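Molybdopterin biosynthesis moeA protein (Pyrococcus horikoshii, PDB 1WU2) probably takes part in molybdenum cofactor biosynthesis, where MoeA proteins act in inserting molybdenum into molybdopterin. Local coordinates at residues R11-L16 against N308-H313; L274-T279 against F287-K292; K327-L332 against G388-I393; R342-K347 against L376-D381. All coordinates share one frame; numbering follows the deposited sequence.

Contact 1. Residues R11-L16 against N308-H313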
loop_
_atom_site.group_PDB
_atom_site.type_symbol
_atom_site.label_atom_id
_atom_site.label_comp_id
_atom_site.label_asym_id
_atom_site.label_seq_id
_atom_site.Cartn_x
_atom_site.Cartn_y
_atom_site.Cartn_z
ATOM N N ARG A 11 -25.632 -1.343 1.257
ATOM C CA ARG A 11 -25.464 -1.733 -0.145
ATOM C C ARG A 11 -26.341 -0.906 -1.084
ATOM O O ARG A 11 -25.939 -0.621 -2.207
ATOM C CB ARG A 11 -25.727 -3.230 -0.342
ATOM C CG ARG A 11 -24.669 -4.143 0.289
ATOM C CD ARG A 11 -23.314 -4.144 -0.428
ATOM N NE ARG A 11 -22.266 -4.772 0.381
ATOM C CZ ARG A 11 -20.955 -4.699 0.132
ATOM N NH1 ARG A 11 -20.489 -4.022 -0.914
ATOM N NH2 ARG A 11 -20.099 -5.315 0.943
ATOM N N GLU A 12 -27.527 -0.518 -0.619
ATOM C CA GLU A 12 -28.387 0.389 -1.380
ATOM C C GLU A 12 -27.793 1.797 -1.423
ATOM O O GLU A 12 -27.871 2.470 -2.448
ATOM C CB GLU A 12 -29.801 0.451 -0.787
ATOM C CG GLU A 12 -30.766 1.314 -1.600
ATOM C CD GLU A 12 -32.186 1.341 -1.053
ATOM O OE1 GLU A 12 -32.439 0.788 0.040
ATOM O OE2 GLU A 12 -33.058 1.930 -1.730
ATOM N N ALA A 13 -27.214 2.233 -0.306
ATOM C CA ALA A 13 -26.624 3.567 -0.198
ATOM C C ALA A 13 -25.372 3.690 -1.055
ATOM O O ALA A 13 -25.109 4.744 -1.623
ATOM C CB ALA A 13 -26.283 3.886 1.251
ATOM N N LEU A 14 -24.604 2.607 -1.136
ATOM C CA LEU A 14 -23.358 2.601 -1.886
ATOM C C LEU A 14 -23.656 2.620 -3.377
ATOM O O LEU A 14 -22.925 3.231 -4.144
ATOM C CB LEU A 14 -22.512 1.373 -1.527
ATOM C CG LEU A 14 -21.145 1.270 -2.211
ATOM C CD1 LEU A 14 -20.224 2.395 -1.748
ATOM C CD2 LEU A 14 -20.511 -0.097 -1.965
ATOM N N LYS A 15 -24.737 1.955 -3.778
ATOM C CA LYS A 15 -25.149 1.930 -5.180
ATOM C C LYS A 15 -25.706 3.286 -5.625
ATOM O O LYS A 15 -25.408 3.748 -6.723
ATOM C CB LYS A 15 -26.194 0.836 -5.416
ATOM C CG LYS A 15 -26.387 0.465 -6.885
ATOM C CD LYS A 15 -27.861 0.345 -7.257
ATOM C CE LYS A 15 -28.055 -0.433 -8.557
ATOM N NZ LYS A 15 -27.623 0.340 -9.752
ATOM N N LEU A 16 -26.517 3.910 -4.776
ATOM C CA LEU A 16 -27.106 5.210 -5.089
ATOM C C LEU A 16 -26.002 6.243 -5.265
ATOM O O LEU A 16 -26.025 7.034 -6.206
ATOM C CB LEU A 16 -28.065 5.662 -3.976
ATOM C CG LEU A 16 -29.435 4.983 -3.896
ATOM C CD1 LEU A 16 -30.132 5.332 -2.586
ATOM C CD2 LEU A 16 -30.315 5.365 -5.080
ATOM N N ASN A 308 -13.683 4.883 4.211
ATOM C CA ASN A 308 -13.403 3.555 3.668
ATOM C C ASN A 308 -14.616 2.894 3.014
ATOM O O ASN A 308 -14.474 2.180 2.019
ATOM C CB ASN A 308 -12.832 2.648 4.761
ATOM C CG ASN A 308 -11.359 2.889 4.999
ATOM O OD1 ASN A 308 -10.518 2.410 4.240
ATOM N ND2 ASN A 308 -11.036 3.640 6.048
ATOM N N LEU A 309 -15.803 3.154 3.554
ATOM C CA LEU A 309 -17.029 2.509 3.077
ATOM C C LEU A 309 -17.684 3.249 1.910
ATOM O O LEU A 309 -18.471 2.656 1.176
ATOM C CB LEU A 309 -18.042 2.345 4.221
ATOM C CG LEU A 309 -17.659 1.337 5.309
ATOM C CD1 LEU A 309 -18.584 1.455 6.500
ATOM C CD2 LEU A 309 -17.682 -0.084 4.774
ATOM N N PHE A 310 -17.356 4.528 1.727
ATOM C CA PHE A 310 -17.993 5.340 0.688
ATOM C C PHE A 310 -16.975 6.061 -0.184
ATOM O O PHE A 310 -16.851 5.771 -1.373
ATOM C CB PHE A 310 -18.947 6.362 1.317
ATOM C CG PHE A 310 -20.200 5.756 1.876
ATOM C CD1 PHE A 310 -20.437 5.750 3.239
ATOM C CD2 PHE A 310 -21.148 5.194 1.035
ATOM C CE1 PHE A 310 -21.596 5.192 3.751
ATOM C CE2 PHE A 310 -22.314 4.634 1.548
ATOM C CZ PHE A 310 -22.534 4.636 2.903
ATOM N N VAL A 311 -16.239 6.988 0.418
ATOM C CA VAL A 311 -15.350 7.884 -0.324
ATOM C C VAL A 311 -14.274 7.123 -1.110
ATOM O O VAL A 311 -14.036 7.416 -2.278
ATOM C CB VAL A 311 -14.671 8.919 0.609
ATOM C CG1 VAL A 311 -13.838 9.907 -0.205
ATOM C CG2 VAL A 311 -15.708 9.666 1.437
ATOM N N LYS A 312 -13.641 6.152 -0.458
ATOM C CA LYS A 312 -12.596 5.326 -1.058
ATOM C C LYS A 312 -13.050 4.719 -2.390
ATOM O O LYS A 312 -12.308 4.725 -3.363
ATOM C CB LYS A 312 -12.185 4.214 -0.077
ATOM C CG LYS A 312 -11.275 3.144 -0.658
ATOM C CD LYS A 312 -10.644 2.273 0.427
ATOM C CE LYS A 312 -11.592 1.202 0.936
ATOM N NZ LYS A 312 -10.870 -0.004 1.431
ATOM N N HIS A 313 -14.274 4.204 -2.419
ATOM C CA HIS A 313 -14.815 3.545 -3.608
ATOM C C HIS A 313 -15.264 4.527 -4.687
ATOM O O HIS A 313 -15.221 4.201 -5.869
ATOM C CB HIS A 313 -15.961 2.613 -3.206
ATOM C CG HIS A 313 -15.544 1.557 -2.235
ATOM N ND1 HIS A 313 -14.570 0.626 -2.527
ATOM C CD2 HIS A 313 -15.932 1.310 -0.963
ATOM C CE1 HIS A 313 -14.391 -0.161 -1.481
ATOM N NE2 HIS A 313 -15.205 0.233 -0.519
#

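Contact 2. Residues L274-T279 against F287-K292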
loop_
_atom_site.group_PDB
_atom_site.type_symbol
_atom_site.label_atom_id
_atom_site.label_comp_id
_atom_site.label_asym_id
_atom_site.label_seq_id
_atom_site.Cartn_x
_atom_site.Cartn_y
_atom_site.Cartn_z
ATOM N N LEU A 274 -30.363 15.910 -1.172
ATOM C CA LEU A 274 -29.809 14.610 -0.799
ATOM C C LEU A 274 -30.533 13.426 -1.442
ATOM O O LEU A 274 -31.761 13.357 -1.427
ATOM C CB LEU A 274 -29.846 14.457 0.725
ATOM C CG LEU A 274 -29.131 15.559 1.518
ATOM C CD1 LEU A 274 -29.666 15.655 2.938
ATOM C CD2 LEU A 274 -27.625 15.332 1.526
ATOM N N LEU A 275 -29.757 12.505 -2.013
ATOM C CA LEU A 275 -30.266 11.193 -2.407
ATOM C C LEU A 275 -30.615 10.374 -1.168
ATOM O O LEU A 275 -31.654 9.715 -1.122
ATOM C CB LEU A 275 -29.231 10.431 -3.240
ATOM C CG LEU A 275 -28.935 10.977 -4.635
ATOM C CD1 LEU A 275 -27.704 10.297 -5.216
ATOM C CD2 LEU A 275 -30.136 10.796 -5.554
ATOM N N PHE A 276 -29.728 10.405 -0.175
ATOM C CA PHE A 276 -29.992 9.777 1.119
ATOM C C PHE A 276 -29.306 10.515 2.273
ATOM O O PHE A 276 -28.430 11.352 2.068
ATOM C CB PHE A 276 -29.583 8.296 1.105
ATOM C CG PHE A 276 -28.124 8.065 0.814
ATOM C CD1 PHE A 276 -27.203 7.972 1.848
ATOM C CD2 PHE A 276 -27.676 7.940 -0.492
ATOM C CE1 PHE A 276 -25.859 7.763 1.583
ATOM C CE2 PHE A 276 -26.328 7.729 -0.764
ATOM C CZ PHE A 276 -25.422 7.639 0.275
ATOM N N HIS A 277 -29.735 10.187 3.486
ATOM C CA HIS A 277 -29.212 10.778 4.714
ATOM C C HIS A 277 -29.748 9.945 5.876
ATOM O O HIS A 277 -30.959 9.805 6.045
ATOM C CB HIS A 277 -29.658 12.235 4.850
ATOM C CG HIS A 277 -29.040 12.959 6.008
ATOM N ND1 HIS A 277 -27.715 12.818 6.358
ATOM C CD2 HIS A 277 -29.568 13.842 6.888
ATOM C CE1 HIS A 277 -27.453 13.580 7.405
ATOM N NE2 HIS A 277 -28.562 14.209 7.749
ATOM N N GLY A 278 -28.840 9.392 6.671
ATOM C CA GLY A 278 -29.200 8.410 7.673
ATOM C C GLY A 278 -29.047 7.050 7.033
ATOM O O GLY A 278 -29.885 6.622 6.240
ATOM N N THR A 279 -27.952 6.384 7.369
ATOM C CA THR A 279 -27.596 5.113 6.771
ATOM C C THR A 279 -27.392 4.058 7.857
ATOM O O THR A 279 -27.410 4.351 9.054
ATOM C CB THR A 279 -26.337 5.293 5.875
ATOM O OG1 THR A 279 -26.299 4.282 4.858
ATOM C CG2 THR A 279 -25.046 5.088 6.653
ATOM N N PHE A 287 -24.292 9.527 7.996
ATOM C CA PHE A 287 -23.748 9.850 6.677
ATOM C C PHE A 287 -24.859 10.058 5.642
ATOM O O PHE A 287 -25.834 9.309 5.608
ATOM C CB PHE A 287 -22.793 8.740 6.207
ATOM C CG PHE A 287 -22.312 8.908 4.793
ATOM C CD1 PHE A 287 -21.255 9.760 4.495
ATOM C CD2 PHE A 287 -22.920 8.213 3.758
ATOM C CE1 PHE A 287 -20.818 9.914 3.183
ATOM C CE2 PHE A 287 -22.491 8.365 2.451
ATOM C CZ PHE A 287 -21.440 9.217 2.161
ATOM N N GLY A 288 -24.700 11.090 4.815
ATOM C CA GLY A 288 -25.570 11.334 3.672
ATOM C C GLY A 288 -24.772 11.735 2.439
ATOM O O GLY A 288 -23.556 11.941 2.516
ATOM N N TYR A 289 -25.450 11.837 1.298
ATOM C CA TYR A 289 -24.806 12.257 0.058
ATOM C C TYR A 289 -25.794 12.781 -0.986
ATOM O O TYR A 289 -26.890 12.245 -1.142
ATOM C CB TYR A 289 -23.999 11.107 -0.552
ATOM C CG TYR A 289 -23.571 11.376 -1.979
ATOM C CD1 TYR A 289 -22.399 12.075 -2.252
ATOM C CD2 TYR A 289 -24.356 10.960 -3.053
ATOM C CE1 TYR A 289 -22.009 12.338 -3.552
ATOM C CE2 TYR A 289 -23.976 11.222 -4.358
ATOM C CZ TYR A 289 -22.801 11.912 -4.601
ATOM O OH TYR A 289 -22.416 12.173 -5.892
ATOM N N GLY A 290 -25.374 13.818 -1.709
ATOM C CA GLY A 290 -26.127 14.364 -2.824
ATOM C C GLY A 290 -25.364 15.467 -3.549
ATOM O O GLY A 290 -24.693 16.278 -2.912
ATOM N N GLU A 291 -25.472 15.494 -4.876
ATOM C CA GLU A 291 -24.832 16.517 -5.717
ATOM C C GLU A 291 -23.315 16.593 -5.519
ATOM O O GLU A 291 -22.751 17.686 -5.418
ATOM C CB GLU A 291 -25.447 17.897 -5.466
ATOM C CG GLU A 291 -26.962 17.932 -5.474
ATOM C CD GLU A 291 -27.497 19.353 -5.498
ATOM O OE1 GLU A 291 -27.852 19.831 -6.598
ATOM O OE2 GLU A 291 -27.556 19.996 -4.426
ATOM N N LYS A 292 -22.669 15.427 -5.472
ATOM C CA LYS A 292 -21.217 15.313 -5.274
ATOM C C LYS A 292 -20.740 15.709 -3.868
ATOM O O LYS A 292 -19.542 15.868 -3.655
ATOM C CB LYS A 292 -20.441 16.131 -6.326
ATOM C CG LYS A 292 -20.945 15.999 -7.760
ATOM C CD LYS A 292 -21.022 14.548 -8.195
ATOM C CE LYS A 292 -21.151 14.425 -9.705
ATOM N NZ LYS A 292 -22.106 13.360 -10.087
#

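Contact 3. Residues K327-L332 against G388-I393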
loop_
_atom_site.group_PDB
_atom_site.type_symbol
_atom_site.label_atom_id
_atom_site.label_comp_id
_atom_site.label_asym_id
_atom_site.label_seq_id
_atom_site.Cartn_x
_atom_site.Cartn_y
_atom_site.Cartn_z
ATOM N N LYS A 327 -7.963 -8.043 0.151
ATOM C CA LYS A 327 -8.776 -8.847 1.056
ATOM C C LYS A 327 -7.988 -10.067 1.527
ATOM O O LYS A 327 -7.368 -10.765 0.725
ATOM C CB LYS A 327 -10.078 -9.273 0.379
ATOM C CG LYS A 327 -11.146 -8.185 0.369
ATOM C CD LYS A 327 -12.558 -8.761 0.492
ATOM C CE LYS A 327 -13.610 -7.659 0.612
ATOM N NZ LYS A 327 -13.367 -6.532 -0.342
ATOM N N VAL A 328 -8.031 -10.312 2.834
ATOM C CA VAL A 328 -7.223 -11.337 3.486
ATOM C C VAL A 328 -8.098 -12.272 4.326
ATOM O O VAL A 328 -9.013 -11.826 5.018
ATOM C CB VAL A 328 -6.148 -10.691 4.391
ATOM C CG1 VAL A 328 -5.294 -11.750 5.073
ATOM C CG2 VAL A 328 -5.276 -9.738 3.585
ATOM N N LYS A 329 -7.800 -13.567 4.258
ATOM C CA LYS A 329 -8.469 -14.581 5.075
ATOM C C LYS A 329 -7.778 -14.657 6.437
ATOM O O LYS A 329 -6.555 -14.706 6.507
ATOM C CB LYS A 329 -8.399 -15.940 4.368
ATOM C CG LYS A 329 -9.073 -17.104 5.103
ATOM C CD LYS A 329 -8.497 -18.460 4.666
ATOM C CE LYS A 329 -9.570 -19.380 4.092
ATOM N NZ LYS A 329 -8.981 -20.559 3.394
ATOM N N ALA A 330 -8.563 -14.678 7.511
ATOM C CA ALA A 330 -8.016 -14.669 8.869
ATOM C C ALA A 330 -8.919 -15.381 9.874
ATOM O O ALA A 330 -10.137 -15.354 9.754
ATOM C CB ALA A 330 -7.766 -13.242 9.320
ATOM N N ILE A 331 -8.303 -16.013 10.870
ATOM C CA ILE A 331 -9.035 -16.636 11.965
ATOM C C ILE A 331 -9.293 -15.580 13.028
ATOM O O ILE A 331 -8.382 -14.874 13.446
ATOM C CB ILE A 331 -8.236 -17.821 12.552
ATOM C CG1 ILE A 331 -8.001 -18.886 11.475
ATOM C CG2 ILE A 331 -8.968 -18.429 13.756
ATOM C CD1 ILE A 331 -6.573 -18.941 10.969
ATOM N N LEU A 332 -10.540 -15.492 13.476
ATOM C CA LEU A 332 -10.964 -14.435 14.383
ATOM C C LEU A 332 -10.602 -14.781 15.829
ATOM O O LEU A 332 -10.935 -15.858 16.310
ATOM C CB LEU A 332 -12.471 -14.221 14.242
ATOM C CG LEU A 332 -13.076 -12.912 14.743
ATOM C CD1 LEU A 332 -12.481 -11.709 14.037
ATOM C CD2 LEU A 332 -14.586 -12.962 14.544
ATOM N N GLY A 388 -12.640 -18.332 16.200
ATOM C CA GLY A 388 -12.422 -19.573 15.473
ATOM C C GLY A 388 -12.960 -19.515 14.053
ATOM O O GLY A 388 -12.410 -20.157 13.161
ATOM N N GLU A 389 -14.044 -18.766 13.851
ATOM C CA GLU A 389 -14.607 -18.547 12.519
ATOM C C GLU A 389 -13.615 -17.795 11.638
ATOM O O GLU A 389 -12.995 -16.833 12.079
ATOM C CB GLU A 389 -15.902 -17.728 12.592
ATOM C CG GLU A 389 -17.160 -18.523 12.909
ATOM C CD GLU A 389 -18.423 -17.801 12.466
ATOM O OE1 GLU A 389 -18.646 -17.687 11.239
ATOM O OE2 GLU A 389 -19.191 -17.343 13.339
ATOM N N GLU A 390 -13.481 -18.235 10.392
ATOM C CA GLU A 390 -12.692 -17.514 9.407
ATOM C C GLU A 390 -13.485 -16.327 8.867
ATOM O O GLU A 390 -14.678 -16.439 8.592
ATOM C CB GLU A 390 -12.280 -18.439 8.266
ATOM C CG GLU A 390 -11.355 -19.559 8.706
ATOM C CD GLU A 390 -10.780 -20.329 7.536
ATOM O OE1 GLU A 390 -11.574 -20.811 6.692
ATOM O OE2 GLU A 390 -9.535 -20.452 7.462
ATOM N N VAL A 391 -12.808 -15.192 8.728
ATOM C CA VAL A 391 -13.418 -13.959 8.247
ATOM C C VAL A 391 -12.546 -13.302 7.184
ATOM O O VAL A 391 -11.339 -13.540 7.119
ATOM C CB VAL A 391 -13.654 -12.953 9.400
ATOM C CG1 VAL A 391 -14.651 -13.516 10.399
ATOM C CG2 VAL A 391 -12.339 -12.587 10.098
ATOM N N TRP A 392 -13.180 -12.477 6.356
ATOM C CA TRP A 392 -12.498 -11.702 5.332
ATOM C C TRP A 392 -12.377 -10.263 5.807
ATOM O O TRP A 392 -13.357 -9.664 6.253
ATOM C CB TRP A 392 -13.266 -11.778 4.012
ATOM C CG TRP A 392 -13.367 -13.177 3.516
ATOM C CD1 TRP A 392 -14.346 -14.083 3.804
ATOM C CD2 TRP A 392 -12.431 -13.855 2.675
ATOM N NE1 TRP A 392 -14.084 -15.280 3.181
ATOM C CE2 TRP A 392 -12.913 -15.168 2.480
ATOM C CE3 TRP A 392 -11.230 -13.485 2.056
ATOM C CZ2 TRP A 392 -12.239 -16.106 1.697
ATOM C CZ3 TRP A 392 -10.562 -14.416 1.279
ATOM C CH2 TRP A 392 -11.068 -15.713 1.106
ATOM N N ILE A 393 -11.166 -9.723 5.725
ATOM C CA ILE A 393 -10.882 -8.370 6.180
ATOM C C ILE A 393 -10.187 -7.580 5.079
ATOM O O ILE A 393 -9.626 -8.157 4.152
ATOM C CB ILE A 393 -10.022 -8.397 7.473
ATOM C CG1 ILE A 393 -8.643 -9.017 7.212
ATOM C CG2 ILE A 393 -10.750 -9.161 8.567
ATOM C CD1 ILE A 393 -7.707 -8.946 8.396
#

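Contact 4. Residues R342-K347 against L376-D381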
loop_
_atom_site.group_PDB
_atom_site.type_symbol
_atom_site.label_atom_id
_atom_site.label_comp_id
_atom_site.label_asym_id
_atom_site.label_seq_id
_atom_site.Cartn_x
_atom_site.Cartn_y
_atom_site.Cartn_z
ATOM N N ARG A 342 -27.846 -3.253 11.472
ATOM C CA ARG A 342 -26.688 -2.353 11.426
ATOM C C ARG A 342 -25.475 -3.016 10.776
ATOM O O ARG A 342 -25.102 -4.139 11.122
ATOM C CB ARG A 342 -26.319 -1.861 12.828
ATOM C CG ARG A 342 -27.461 -1.176 13.584
ATOM C CD ARG A 342 -27.990 0.079 12.922
ATOM N NE ARG A 342 -26.969 1.119 12.840
ATOM C CZ ARG A 342 -26.637 1.945 13.830
ATOM N NH1 ARG A 342 -27.246 1.889 15.012
ATOM N NH2 ARG A 342 -25.688 2.847 13.628
ATOM N N TYR A 343 -24.867 -2.297 9.834
ATOM C CA TYR A 343 -23.699 -2.761 9.099
ATOM C C TYR A 343 -22.449 -2.351 9.873
ATOM O O TYR A 343 -22.096 -1.176 9.909
ATOM C CB TYR A 343 -23.699 -2.146 7.699
ATOM C CG TYR A 343 -22.769 -2.804 6.714
ATOM C CD1 TYR A 343 -21.449 -2.381 6.584
ATOM C CD2 TYR A 343 -23.213 -3.836 5.895
ATOM C CE1 TYR A 343 -20.594 -2.982 5.676
ATOM C CE2 TYR A 343 -22.367 -4.444 4.982
ATOM C CZ TYR A 343 -21.059 -4.012 4.877
ATOM O OH TYR A 343 -20.213 -4.608 3.971
ATOM N N GLU A 344 -21.787 -3.327 10.489
ATOM C CA GLU A 344 -20.688 -3.064 11.417
ATOM C C GLU A 344 -19.364 -2.831 10.695
ATOM O O GLU A 344 -18.911 -3.673 9.925
ATOM C CB GLU A 344 -20.494 -4.229 12.406
ATOM C CG GLU A 344 -21.755 -4.926 12.900
ATOM C CD GLU A 344 -22.636 -4.042 13.756
ATOM O OE1 GLU A 344 -22.167 -2.973 14.202
ATOM O OE2 GLU A 344 -23.804 -4.425 13.980
ATOM N N PHE A 345 -18.745 -1.687 10.963
ATOM C CA PHE A 345 -17.360 -1.433 10.589
ATOM C C PHE A 345 -16.525 -1.729 11.830
ATOM O O PHE A 345 -16.562 -0.980 12.807
ATOM C CB PHE A 345 -17.194 0.021 10.140
ATOM C CG PHE A 345 -15.820 0.358 9.621
ATOM C CD1 PHE A 345 -14.853 0.883 10.470
ATOM C CD2 PHE A 345 -15.506 0.183 8.278
ATOM C CE1 PHE A 345 -13.587 1.216 9.992
ATOM C CE2 PHE A 345 -14.245 0.511 7.794
ATOM C CZ PHE A 345 -13.281 1.023 8.655
ATOM N N ILE A 346 -15.787 -2.832 11.790
ATOM C CA ILE A 346 -15.048 -3.327 12.946
ATOM C C ILE A 346 -13.560 -3.207 12.695
ATOM O O ILE A 346 -13.051 -3.745 11.719
ATOM C CB ILE A 346 -15.405 -4.808 13.220
ATOM C CG1 ILE A 346 -16.909 -4.969 13.476
ATOM C CG2 ILE A 346 -14.588 -5.355 14.391
ATOM C CD1 ILE A 346 -17.446 -4.136 14.632
ATOM N N LYS A 347 -12.865 -2.515 13.590
ATOM C CA LYS A 347 -11.425 -2.320 13.467
ATOM C C LYS A 347 -10.689 -3.573 13.937
ATOM O O LYS A 347 -10.994 -4.121 14.991
ATOM C CB LYS A 347 -10.983 -1.091 14.264
ATOM C CG LYS A 347 -11.577 0.218 13.740
ATOM C CD LYS A 347 -11.595 1.316 14.804
ATOM C CE LYS A 347 -12.769 1.164 15.772
ATOM N NZ LYS A 347 -14.102 1.346 15.113
ATOM N N LEU A 376 -13.171 -5.253 9.266
ATOM C CA LEU A 376 -14.087 -6.326 8.945
ATOM C C LEU A 376 -15.475 -5.720 8.800
ATOM O O LEU A 376 -15.861 -4.855 9.577
ATOM C CB LEU A 376 -14.074 -7.360 10.074
ATOM C CG LEU A 376 -15.234 -8.354 10.136
ATOM C CD1 LEU A 376 -15.193 -9.284 8.946
ATOM C CD2 LEU A 376 -15.175 -9.132 11.432
ATOM N N GLU A 377 -16.225 -6.182 7.812
ATOM C CA GLU A 377 -17.590 -5.726 7.607
ATOM C C GLU A 377 -18.557 -6.858 7.933
ATOM O O GLU A 377 -18.422 -7.965 7.414
ATOM C CB GLU A 377 -17.782 -5.260 6.170
ATOM C CG GLU A 377 -17.021 -3.984 5.839
ATOM C CD GLU A 377 -16.834 -3.797 4.349
ATOM O OE1 GLU A 377 -17.790 -3.356 3.672
ATOM O OE2 GLU A 377 -15.732 -4.105 3.850
ATOM N N ILE A 378 -19.517 -6.570 8.806
ATOM C CA ILE A 378 -20.554 -7.518 9.189
ATOM C C ILE A 378 -21.890 -6.994 8.664
ATOM O O ILE A 378 -22.360 -5.956 9.126
ATOM C CB ILE A 378 -20.595 -7.677 10.724
ATOM C CG1 ILE A 378 -19.202 -8.032 11.260
ATOM C CG2 ILE A 378 -21.621 -8.740 11.125
ATOM C CD1 ILE A 378 -19.085 -8.012 12.773
ATOM N N PRO A 379 -22.496 -7.685 7.696
ATOM C CA PRO A 379 -23.806 -7.277 7.166
ATOM C C PRO A 379 -24.920 -7.206 8.214
ATOM O O PRO A 379 -24.773 -7.686 9.344
ATOM C CB PRO A 379 -24.126 -8.358 6.129
ATOM C CG PRO A 379 -22.821 -8.969 5.779
ATOM C CD PRO A 379 -21.978 -8.883 7.011
ATOM N N GLU A 380 -26.041 -6.620 7.801
ATOM C CA GLU A 380 -27.173 -6.333 8.680
ATOM C C GLU A 380 -27.870 -7.594 9.167
ATOM O O GLU A 380 -28.375 -7.632 10.285
ATOM C CB GLU A 380 -28.195 -5.466 7.948
ATOM C CG GLU A 380 -27.695 -4.076 7.593
ATOM C CD GLU A 380 -27.247 -3.932 6.146
ATOM O OE1 GLU A 380 -26.851 -4.937 5.516
ATOM O OE2 GLU A 380 -27.282 -2.797 5.628
ATOM N N ASP A 381 -27.893 -8.621 8.323
ATOM C CA ASP A 381 -28.578 -9.880 8.634
ATOM C C ASP A 381 -27.745 -10.864 9.473
ATOM O O ASP A 381 -28.097 -12.041 9.578
ATOM C CB ASP A 381 -29.053 -10.554 7.337
ATOM C CG ASP A 381 -27.909 -10.985 6.432
ATOM O OD1 ASP A 381 -26.747 -10.594 6.679
ATOM O OD2 ASP A 381 -28.080 -11.718 5.437
#

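Contact 1. Residues R11-L16 against N308-H313
Leu14 CG, trans to the backbone N (chi1 -178°), carries the CD1 methyl across to helix 308-313, while Phe310, its CG anti to the carbonyl carbon (chi1 -72°), holds its ring out toward helix 11-16. These two side chains cross obliquely, with Leu14 CD1 4.1 Å from Phe310 CD2. The same methyl lies 3.4 Å from Leu309 O and borders the His313 ring. Ala13 meets the phenyl group at its edge, near the ring plane, its CB 4.0 Å from Phe310 CE2. The axes of the two helical segments are 10.4 Å apart and inclined by only 20°, running in nearly the same direction, and side chains span the distance between them. Beyond the pair, Phe310 stacks on Phe287 and meets Tyr10 edge-to-face, while Tyr10 OH bonds to Leu309 O in the wider pi-type turn. With an alanine in place of Phe310, Ala13 CB and Leu14 CD1 would probably border a gap and Phe287 would be left without its stacking mate. This near-parallel helix packing joins the N-terminal region to the probable molybdopterin-binding domain. Apart from the bond of Tyr10, just ahead of 11-16, no hydrogen bond links the two segments, consistent with mainly apolar packing between them.

Contact 2. Residues L274-T279 against F287-K292
The Phe276 ring has the backbone N of Tyr289 over one face, 4.1 Å above the plane and offset toward the rim, and Phe287 CE2 at its edge, 3.5 Å from Phe276 CE1. The two phenyl rings meet rim to rim, their planes 49° apart. Leu275 lies alongside Tyr289 and points the same way, its CD1 at the phenol edge, 3.9 Å from Tyr289 CE2. The phenol OH itself bonds to Asp20. Gly288 passes the edge of the His277 imidazole, where a CB would clash with His277 ND1 and Phe276 O. Backbone bonds run from Tyr289 N to Phe276 O (3.1 Å) and from Gly278 N to Phe287 O (3.2 Å), the latter donor standing above the carbonyl plane. Leu275 N reaches Tyr289 O by a weak bond. Helix 10-20 packs on the aromatic side through Ala13 and Leu17. Two residues, Leu275 and Phe276, stand opposite the single Tyr289, which makes a classic beta bulge in the antiparallel pairing at the border of the mixed sheet of the probable molybdopterin-binding domain.

Contact 3. Residues K327-L332 against G388-I393
Lys329 lays its CB over one face of the Trp392 indole, 4.1 Å from CZ3 of Trp392 and offset toward the rim. Farther out, the lysine chain turns at chi3 (-121°) and crosses the Glu390 carboxylate, bringing Lys329 CE to 3.5 Å from Glu390 OE2. The ammonium group stays 4.1 Å away, Lys329 NZ to Glu390 OE2, beyond a salt bridge, leaving a looser attraction between opposite charges. On the other face of the sheet the contacts are apolar: Ile393 CG1 packs on Val328 CB at 4.1 Å, and its CD1 lies near Ala330 CB. Leu332 crosses Val391 at about a right angle, Leu332 CD1 meeting Val391 CG2 at 4.0 Å. Six backbone hydrogen bonds tie the segments together, the shortest from Val391 N to Ala330 O at 2.9 Å. The last joins Gly388 N to Leu332 O; at the positive phi of Gly388 a CB would press on the carbonyl O of the preceding residue. Leu376 and Tyr350 cover the apolar face. Across the dimer, Lys327 O bonds to Tyr350 OH of the second subunit, and Val328 packs on Val328 of that subunit. This is a twisted antiparallel strand pair, regular from Val328-Ile393 to Ile331-Glu390 and shifted in register at Leu332, in the branched mixed sheet of the MoeA C-terminal region, where strand 327-332 has 390-395 as its antiparallel neighbour and 354-357 as its parallel one.

Contact 4. Residues R342-K347 against L376-D381
Tyr343 OH donates to Glu377 OE1 at 2.7 Å, meeting that oxygen from above the carboxylate plane, 44° out of it. The bond sits on an antiparallel strand pair of the MoeA C-terminal region, 343-347 against 376-378, whose four backbone hydrogen bonds join Glu344 with Ile378 and Ile346 with Leu376. With CG swung opposite the backbone N (chi1 -165°), the tyrosine ring reaches over the other strand, where Ile378 O stands 3.9 Å above one face, offset toward the rim. Glu377 OE1 and Glu380 OE1 both lie at the ring's edge, and the Glu377 carboxylate is turned 65° from the ring plane. Pro379 CA approaches Tyr343 CD2 at 3.7 Å. Outside the pair, the Tyr10 ring meets that of Tyr343, and Glu380 OE2 accepts from Tyr10 N. A phenylalanine at Tyr343 would probably leave Glu377 OE1 without its hydroxyl mate and the carboxylate freer to turn. On the face opposite Glu377 and Phe345, Ile378 CB packs 3.7 Å from Glu344 CG, and Ile378 CD1 lies 3.8 Å from Ile346 CG1.

In the fold
Contacts 1 and 2 have centres 11 Å apart and touch through Phe310 on Phe287 and Ala13 on Phe276; Ala13, which meets both Phe310 and Phe276, sets helix 10-20 against helix 300-319 and strand 276-277. Contact 4, its centre 14 Å from that of contact 1, adjoins it: Leu309 packs on Phe345 and Glu377, and Arg11 on Tyr343. Contact 3 lies 14 Å from contact 4, centre to centre, in the same branched sheet, where strands 374-378 and 390-395 are neighbours. Along the chain, contact 2 falls between the halves of contact 1, and contact 4 between those of contact 3. Through Ala13 and Arg11 the N-terminal helix touches both the probable molybdopterin-binding domain and the C-terminal region, whose contact 3 reaches the second subunit.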